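Side-chain contacts in uncharacterized protein (Deinococcus radiodurans, PDB 2A1V), which is of unknown function but belongs to the YjbR (DUF419) family of small proteins: residues 15-18 against 19-22; 84-87 against 88-91; 123-127 against 128-132. One frame throughout, in Å; residues are numbered along the deposited sequence.

Contact 1: 15-18 against 19-22; sequences SVCD and ELPH
The backbone N of Leu20 donates to Cys17 O over 3.1 Å, with an angle of 161° at the hydrogen. This bond closes a type I beta turn from Cys17 to Leu20. One residue earlier, Glu19 N reaches Val16 O at 3.2 Å in the same i to i+3 pattern. The two bonds carry the end of helix 10-17 directly into the turn.

The side chain of Leu20 folds back over this turn. Its CG lies anti to its own carbonyl carbon (chi1 -52°), which brings the branch point beside the backbone N; Leu20 CG is then 3.6 Å from Val16 O. Leu20 CD1 comes 3.8 Å from Cys17 CA. Leu20 CD1 also meets Cys17 SG loosely, at 4.4 Å. Leu20 and Cys17 are both buried, and both pack on Tyr47 of strand 43-51. With an alanine here in place of Leu20, the packing on Cys17 and Tyr47 would probably be lost, leaving a gap beside them.

Glu19 runs back alongside the helix end. Its CG lies 3.4 Å from Ser15 O, and its extended chain holds the carboxylate near the carbonyls of Ser15 and Val16. Those oxygens are acceptors too, so they offer the carboxylate no bond. Its charge is met instead by a salt bridge from OE1 to Arg109 of helix 101-119. Ser15 OG bonds back to Asp12 O within its own helix. Val16 packs on Leu108 of helix 101-119. The arrangement is a helix C-terminus passing through a type I turn, here joining helix 10-17 to strand 23-26, the edge of the antiparallel sheet.

Contact 2: 84-87 against 88-91; sequences HLNK and KHWV
Asn86 meets three residues of 88-91, and its side chain can be followed outward. Asn86 CB stands 4.0 Å from Trp90 CD1. CG lies anti to the backbone N (chi1 -166°), and this places the amide beside Lys88 and His89. At the tip, OD1 takes two bonds from one residue. Lys88 N donates to Asn86 OD1 at 3.2 Å, and Lys88 NZ at 3.0 Å. The lysine chain bends at chi3 and chi4 to bring its ammonium back to the same oxygen. Asn86 ND2 lies at the edge of the His89 ring, 3.8 Å from His89 CD2, with the amide and ring planes 80° apart.

The backbone oxygen of Asn86 is gripped twice as well. His89 N approaches from above the carbonyl plane, while Trp90 N comes almost head-on at 2.9 Å from Asn86 O. The same oxygen lies at the edge of the indole, in its plane.

Leu85 covers one face of that indole. Leu85 CB makes a CH-pi contact over the five-membered ring of Trp90, 4.0 Å from the centroid, and CD1 sits over the rim of the ring system. The ring also packs on Met46 and Leu49 of strand 43-51. A water donates to both Lys87 O and Trp90 O, and so bridges the mouth of the turn. Asn86 OD1 accepting from Lys88 N makes an Asx turn, inside the loop that joins strands 79-81 and 90-94 of the antiparallel sheet.

Contact 3: 123-127 against 128-132; sequences AERKE and LGLPD
Arg125 and Leu130 cross at about a right angle where helix 122-128 ends. The touch is made by the inner carbons of the arginine. Arg125 CB lies 4.0 Å from Leu130 CB, and Arg125 CG lies 4.0 Å from Leu130 CD1. The arginine chain then bends at chi3 (-73°) and carries its guanidinium away to Thr116 O, which NH1 bonds. The leucine is buried, while the arginine remains partly exposed.

Backbone bonds lie beside this crossing. Leu130 N donates to Arg125 O at 2.7 Å, in the carbonyl plane and on a lone pair. Gly129 N makes a weak bond to the same oxygen. Gly129 has positive phi and is the C-prime residue of a Schellman motif; a side chain at these backbone angles would jam against the preceding carbonyl oxygen. One residue earlier, Leu128 N bonds Glu124 O at 2.9 Å, nearly straight at 170°. Leu128 CB rests against that same Glu124 oxygen.

Polar ends tie the helix to its surroundings. Glu124 forms a salt bridge with Lys43 of strand 43-51, and Glu127 bonds Tyr40. Leu130 packs on Tyr112 and Thr116 of helix 101-119.

In the fold
Contacts 1 and 3 both lie where a helix ends, but they finish it differently. Contact 1 leaves by a type I turn and is partly buried; contact 3 leaves by a Schellman motif at the surface. Contact 2 is also a surface contact, but it shapes a loop between strands. Its chemistry adds amide, ammonium and indole groups, whereas backbone bonds and aliphatic packing dominate the other two. Contacts 1 and 3 touch through a probable hydrogen bond from His22 NE2 to Leu128 O and through packing of His22 on Leu130; both also pack against helix 101-119. Contact 2 lies across the chain's centre from contact 1, their centres about 22 Å apart.

Contact 1: 15-18 against 19-22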
loop_
_atom_site.group_PDB
_atom_site.type_symbol
_atom_site.label_atom_id
_atom_site.label_comp_id
_atom_site.label_asym_id
_atom_site.label_seq_id
_atom_site.Cartn_x
_atom_site.Cartn_y
_atom_site.Cartn_z
ATOM N N SER A 15 -10.817 2.702 -3.361
ATOM C CA SER A 15 -11.332 1.867 -4.412
ATOM C C SER A 15 -10.477 0.611 -4.617
ATOM O O SER A 15 -11.003 -0.432 -5.039
ATOM C CB SER A 15 -11.518 2.652 -5.746
ATOM O OG SER A 15 -10.287 2.837 -6.471
ATOM N N VAL A 16 -9.172 0.717 -4.378
ATOM C CA VAL A 16 -8.280 -0.413 -4.561
ATOM C C VAL A 16 -8.387 -1.274 -3.317
ATOM O O VAL A 16 -8.638 -2.478 -3.399
ATOM C CB VAL A 16 -6.837 0.049 -4.814
ATOM C CG1 VAL A 16 -5.853 -1.131 -4.667
ATOM C CG2 VAL A 16 -6.746 0.677 -6.202
ATOM N N CYS A 17 -8.297 -0.641 -2.152
ATOM C CA CYS A 17 -8.240 -1.383 -0.871
ATOM C C CYS A 17 -9.565 -2.056 -0.473
ATOM O O CYS A 17 -9.547 -3.060 0.180
ATOM C CB CYS A 17 -7.692 -0.472 0.256
ATOM S SG CYS A 17 -6.048 0.083 -0.105
ATOM N N ASP A 18 -10.690 -1.492 -0.910
ATOM C CA ASP A 18 -12.023 -2.037 -0.650
ATOM C C ASP A 18 -12.170 -3.443 -1.251
ATOM O O ASP A 18 -12.979 -4.220 -0.773
ATOM C CB ASP A 18 -13.133 -1.155 -1.263
ATOM C CG ASP A 18 -13.491 0.059 -0.418
ATOM O OD1 ASP A 18 -13.031 0.222 0.736
ATOM O OD2 ASP A 18 -14.260 0.879 -0.928
ATOM N N GLU A 19 -11.422 -3.742 -2.307
ATOM C CA GLU A 19 -11.442 -5.069 -2.949
ATOM C C GLU A 19 -10.512 -6.139 -2.339
ATOM O O GLU A 19 -10.529 -7.299 -2.792
ATOM C CB GLU A 19 -10.945 -4.961 -4.362
ATOM C CG GLU A 19 -11.470 -3.842 -5.156
ATOM C CD GLU A 19 -10.565 -3.648 -6.344
ATOM O OE1 GLU A 19 -9.395 -4.149 -6.212
ATOM O OE2 GLU A 19 -10.990 -3.010 -7.358
ATOM N N LEU A 20 -9.648 -5.730 -1.410
ATOM C CA LEU A 20 -8.641 -6.623 -0.841
ATOM C C LEU A 20 -9.245 -7.262 0.397
ATOM O O LEU A 20 -9.811 -6.573 1.248
ATOM C CB LEU A 20 -7.382 -5.863 -0.498
ATOM C CG LEU A 20 -6.842 -5.027 -1.639
ATOM C CD1 LEU A 20 -5.652 -4.136 -1.232
ATOM C CD2 LEU A 20 -6.509 -5.951 -2.805
ATOM N N PRO A 21 -9.192 -8.605 0.458
ATOM C CA PRO A 21 -9.782 -9.339 1.551
ATOM C C PRO A 21 -9.194 -8.995 2.907
ATOM O O PRO A 21 -7.968 -8.919 3.065
ATOM C CB PRO A 21 -9.489 -10.819 1.190
ATOM C CG PRO A 21 -9.328 -10.802 -0.303
ATOM C CD PRO A 21 -8.597 -9.528 -0.546
ATOM N N HIS A 22 -10.109 -8.834 3.855
ATOM C CA HIS A 22 -9.824 -8.492 5.252
ATOM C C HIS A 22 -9.039 -7.185 5.476
ATOM O O HIS A 22 -8.208 -7.083 6.417
ATOM C CB HIS A 22 -9.151 -9.649 5.937
ATOM C CG HIS A 22 -9.891 -10.928 5.807
ATOM N ND1 HIS A 22 -11.017 -11.213 6.556
ATOM C CD2 HIS A 22 -9.686 -11.995 4.991
ATOM C CE1 HIS A 22 -11.450 -12.419 6.231
ATOM N NE2 HIS A 22 -10.659 -12.916 5.288
#

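Contact 2: 84-87 against 88-91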
loop_
_atom_site.group_PDB
_atom_site.type_symbol
_atom_site.label_atom_id
_atom_site.label_comp_id
_atom_site.label_asym_id
_atom_site.label_seq_id
_atom_site.Cartn_x
_atom_site.Cartn_y
_atom_site.Cartn_z
ATOM N N HIS A 84 8.763 8.504 8.664
ATOM C CA HIS A 84 8.518 7.952 10.002
ATOM C C HIS A 84 8.271 6.456 9.966
ATOM O O HIS A 84 7.512 5.936 10.789
ATOM C CB HIS A 84 7.322 8.626 10.675
ATOM C CG HIS A 84 7.578 10.041 11.097
ATOM N ND1 HIS A 84 6.690 10.748 11.882
ATOM C CD2 HIS A 84 8.604 10.884 10.829
ATOM C CE1 HIS A 84 7.173 11.957 12.108
ATOM N NE2 HIS A 84 8.330 12.069 11.473
ATOM N N LEU A 85 8.885 5.752 9.013
ATOM C CA LEU A 85 8.676 4.315 8.922
ATOM C C LEU A 85 9.998 3.629 8.769
ATOM O O LEU A 85 10.985 4.279 8.535
ATOM C CB LEU A 85 7.755 3.952 7.729
ATOM C CG LEU A 85 6.349 4.514 7.776
ATOM C CD1 LEU A 85 5.753 4.661 6.366
ATOM C CD2 LEU A 85 5.462 3.722 8.750
ATOM N N ASN A 86 9.987 2.306 8.847
ATOM C CA ASN A 86 11.177 1.469 8.638
ATOM C C ASN A 86 11.627 1.573 7.196
ATOM O O ASN A 86 11.008 0.988 6.304
ATOM C CB ASN A 86 10.818 0.013 8.965
ATOM C CG ASN A 86 12.026 -0.874 9.115
ATOM O OD1 ASN A 86 13.057 -0.608 8.519
ATOM N ND2 ASN A 86 11.891 -1.962 9.912
ATOM N N LYS A 87 12.730 2.292 6.974
ATOM C CA LYS A 87 13.120 2.648 5.621
ATOM C C LYS A 87 13.832 1.472 4.915
ATOM O O LYS A 87 14.124 1.540 3.744
ATOM C CB LYS A 87 13.938 3.950 5.610
ATOM C CG LYS A 87 13.096 5.187 5.998
ATOM C CD LYS A 87 13.928 6.381 6.457
ATOM C CE LYS A 87 13.245 7.180 7.571
ATOM N NZ LYS A 87 12.241 8.192 7.114
ATOM N N LYS A 88 14.068 0.379 5.635
ATOM C CA LYS A 88 14.470 -0.862 5.004
ATOM C C LYS A 88 13.292 -1.444 4.168
ATOM O O LYS A 88 13.520 -2.171 3.211
ATOM C CB LYS A 88 14.896 -1.902 6.067
ATOM C CG LYS A 88 16.258 -1.663 6.723
ATOM C CD LYS A 88 16.743 -2.800 7.694
ATOM C CE LYS A 88 15.722 -3.117 8.843
ATOM N NZ LYS A 88 15.442 -1.936 9.697
ATOM N N HIS A 89 12.040 -1.161 4.569
ATOM C CA HIS A 89 10.872 -1.840 3.971
ATOM C C HIS A 89 9.789 -0.958 3.390
ATOM O O HIS A 89 8.987 -1.415 2.574
ATOM C CB HIS A 89 10.277 -2.796 4.991
ATOM C CG HIS A 89 11.252 -3.828 5.478
ATOM N ND1 HIS A 89 11.595 -4.918 4.726
ATOM C CD2 HIS A 89 11.987 -3.911 6.612
ATOM C CE1 HIS A 89 12.470 -5.655 5.386
ATOM N NE2 HIS A 89 12.723 -5.068 6.537
ATOM N N TRP A 90 9.788 0.300 3.777
ATOM C CA TRP A 90 8.749 1.300 3.334
ATOM C C TRP A 90 9.289 2.439 2.468
ATOM O O TRP A 90 10.342 3.009 2.732
ATOM C CB TRP A 90 8.136 1.968 4.537
ATOM C CG TRP A 90 7.317 1.111 5.399
ATOM C CD1 TRP A 90 7.758 0.334 6.374
ATOM C CD2 TRP A 90 5.893 0.958 5.368
ATOM N NE1 TRP A 90 6.718 -0.279 7.015
ATOM C CE2 TRP A 90 5.551 0.081 6.417
ATOM C CE3 TRP A 90 4.868 1.476 4.555
ATOM C CZ2 TRP A 90 4.239 -0.336 6.656
ATOM C CZ3 TRP A 90 3.542 1.077 4.817
ATOM C CH2 TRP A 90 3.252 0.176 5.842
ATOM N N VAL A 91 8.541 2.783 1.444
ATOM C CA VAL A 91 8.793 4.002 0.667
ATOM C C VAL A 91 7.545 4.879 0.745
ATOM O O VAL A 91 6.465 4.384 1.067
ATOM C CB VAL A 91 9.107 3.708 -0.821
ATOM C CG1 VAL A 91 10.507 2.977 -0.978
ATOM C CG2 VAL A 91 7.928 2.925 -1.528
HETATM O O HOH W 1 13.027 3.046 1.807
#

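Contact 3: 123-127 against 128-132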
loop_
_atom_site.group_PDB
_atom_site.type_symbol
_atom_site.label_atom_id
_atom_site.label_comp_id
_atom_site.label_asym_id
_atom_site.label_seq_id
_atom_site.Cartn_x
_atom_site.Cartn_y
_atom_site.Cartn_z
ATOM N N ALA A 123 -0.856 -21.223 7.700
ATOM C CA ALA A 123 -2.151 -21.617 8.344
ATOM C C ALA A 123 -3.121 -20.449 8.516
ATOM O O ALA A 123 -4.312 -20.604 8.312
ATOM C CB ALA A 123 -1.912 -22.253 9.737
ATOM N N GLU A 124 -2.582 -19.314 8.955
ATOM C CA GLU A 124 -3.357 -18.106 9.107
ATOM C C GLU A 124 -3.995 -17.683 7.789
ATOM O O GLU A 124 -5.195 -17.336 7.738
ATOM C CB GLU A 124 -2.487 -16.959 9.628
ATOM C CG GLU A 124 -2.372 -16.883 11.129
ATOM C CD GLU A 124 -1.440 -15.757 11.562
ATOM O OE1 GLU A 124 -0.219 -15.840 11.252
ATOM O OE2 GLU A 124 -1.954 -14.781 12.165
ATOM N N ARG A 125 -3.182 -17.661 6.741
ATOM C CA ARG A 125 -3.674 -17.206 5.443
ATOM C C ARG A 125 -4.796 -18.132 4.931
ATOM O O ARG A 125 -5.738 -17.677 4.308
ATOM C CB ARG A 125 -2.547 -17.143 4.432
ATOM C CG ARG A 125 -1.479 -16.051 4.702
ATOM C CD ARG A 125 -0.672 -15.790 3.421
ATOM N NE ARG A 125 0.231 -16.892 3.135
ATOM C CZ ARG A 125 1.416 -17.105 3.718
ATOM N NH1 ARG A 125 1.927 -16.283 4.633
ATOM N NH2 ARG A 125 2.107 -18.174 3.373
ATOM N N LYS A 126 -4.661 -19.423 5.191
ATOM C CA LYS A 126 -5.692 -20.422 4.886
ATOM C C LYS A 126 -6.974 -20.176 5.721
ATOM O O LYS A 126 -8.043 -20.137 5.183
ATOM C CB LYS A 126 -5.157 -21.828 5.115
ATOM C CG LYS A 126 -5.910 -22.898 4.280
ATOM C CD LYS A 126 -6.000 -24.297 4.916
ATOM C CE LYS A 126 -6.975 -25.222 4.113
ATOM N NZ LYS A 126 -6.770 -26.733 4.362
ATOM N N GLU A 127 -6.836 -19.945 7.021
ATOM C CA GLU A 127 -8.000 -19.824 7.900
ATOM C C GLU A 127 -8.814 -18.630 7.513
ATOM O O GLU A 127 -10.019 -18.701 7.166
ATOM C CB GLU A 127 -7.559 -19.651 9.345
ATOM C CG GLU A 127 -8.655 -20.032 10.322
ATOM C CD GLU A 127 -8.812 -19.091 11.438
ATOM O OE1 GLU A 127 -7.895 -18.277 11.665
ATOM O OE2 GLU A 127 -9.856 -19.202 12.106
ATOM N N LEU A 128 -8.112 -17.513 7.475
ATOM C CA LEU A 128 -8.727 -16.243 7.235
ATOM C C LEU A 128 -9.123 -16.164 5.759
ATOM O O LEU A 128 -10.135 -15.543 5.395
ATOM C CB LEU A 128 -7.698 -15.193 7.659
ATOM C CG LEU A 128 -8.033 -13.756 7.918
ATOM C CD1 LEU A 128 -9.100 -13.597 8.946
ATOM C CD2 LEU A 128 -6.758 -13.057 8.292
ATOM N N GLY A 129 -8.351 -16.829 4.906
ATOM C CA GLY A 129 -8.546 -16.748 3.474
ATOM C C GLY A 129 -7.807 -15.588 2.820
ATOM O O GLY A 129 -8.376 -14.886 1.962
ATOM N N LEU A 130 -6.535 -15.391 3.143
ATOM C CA LEU A 130 -5.734 -14.397 2.434
ATOM C C LEU A 130 -5.151 -15.018 1.180
ATOM O O LEU A 130 -4.550 -16.069 1.281
ATOM C CB LEU A 130 -4.588 -13.911 3.327
ATOM C CG LEU A 130 -5.028 -13.303 4.653
ATOM C CD1 LEU A 130 -3.824 -12.890 5.480
ATOM C CD2 LEU A 130 -6.001 -12.124 4.433
ATOM N N PRO A 131 -5.309 -14.366 -0.006
ATOM C CA PRO A 131 -4.900 -15.039 -1.237
ATOM C C PRO A 131 -3.392 -14.986 -1.549
ATOM O O PRO A 131 -2.700 -14.065 -1.113
ATOM C CB PRO A 131 -5.705 -14.325 -2.286
ATOM C CG PRO A 131 -5.692 -12.909 -1.794
ATOM C CD PRO A 131 -5.876 -13.038 -0.299
ATOM N N ASP A 132 -2.898 -16.007 -2.255
ATOM C CA ASP A 132 -1.498 -16.060 -2.743
ATOM C C ASP A 132 -1.199 -14.930 -3.741
ATOM O O ASP A 132 -0.155 -14.308 -3.660
ATOM C CB ASP A 132 -1.186 -17.422 -3.411
ATOM C CG ASP A 132 0.299 -17.563 -3.853
ATOM O OD1 ASP A 132 1.254 -17.355 -3.050
ATOM O OD2 ASP A 132 0.516 -17.919 -5.023
#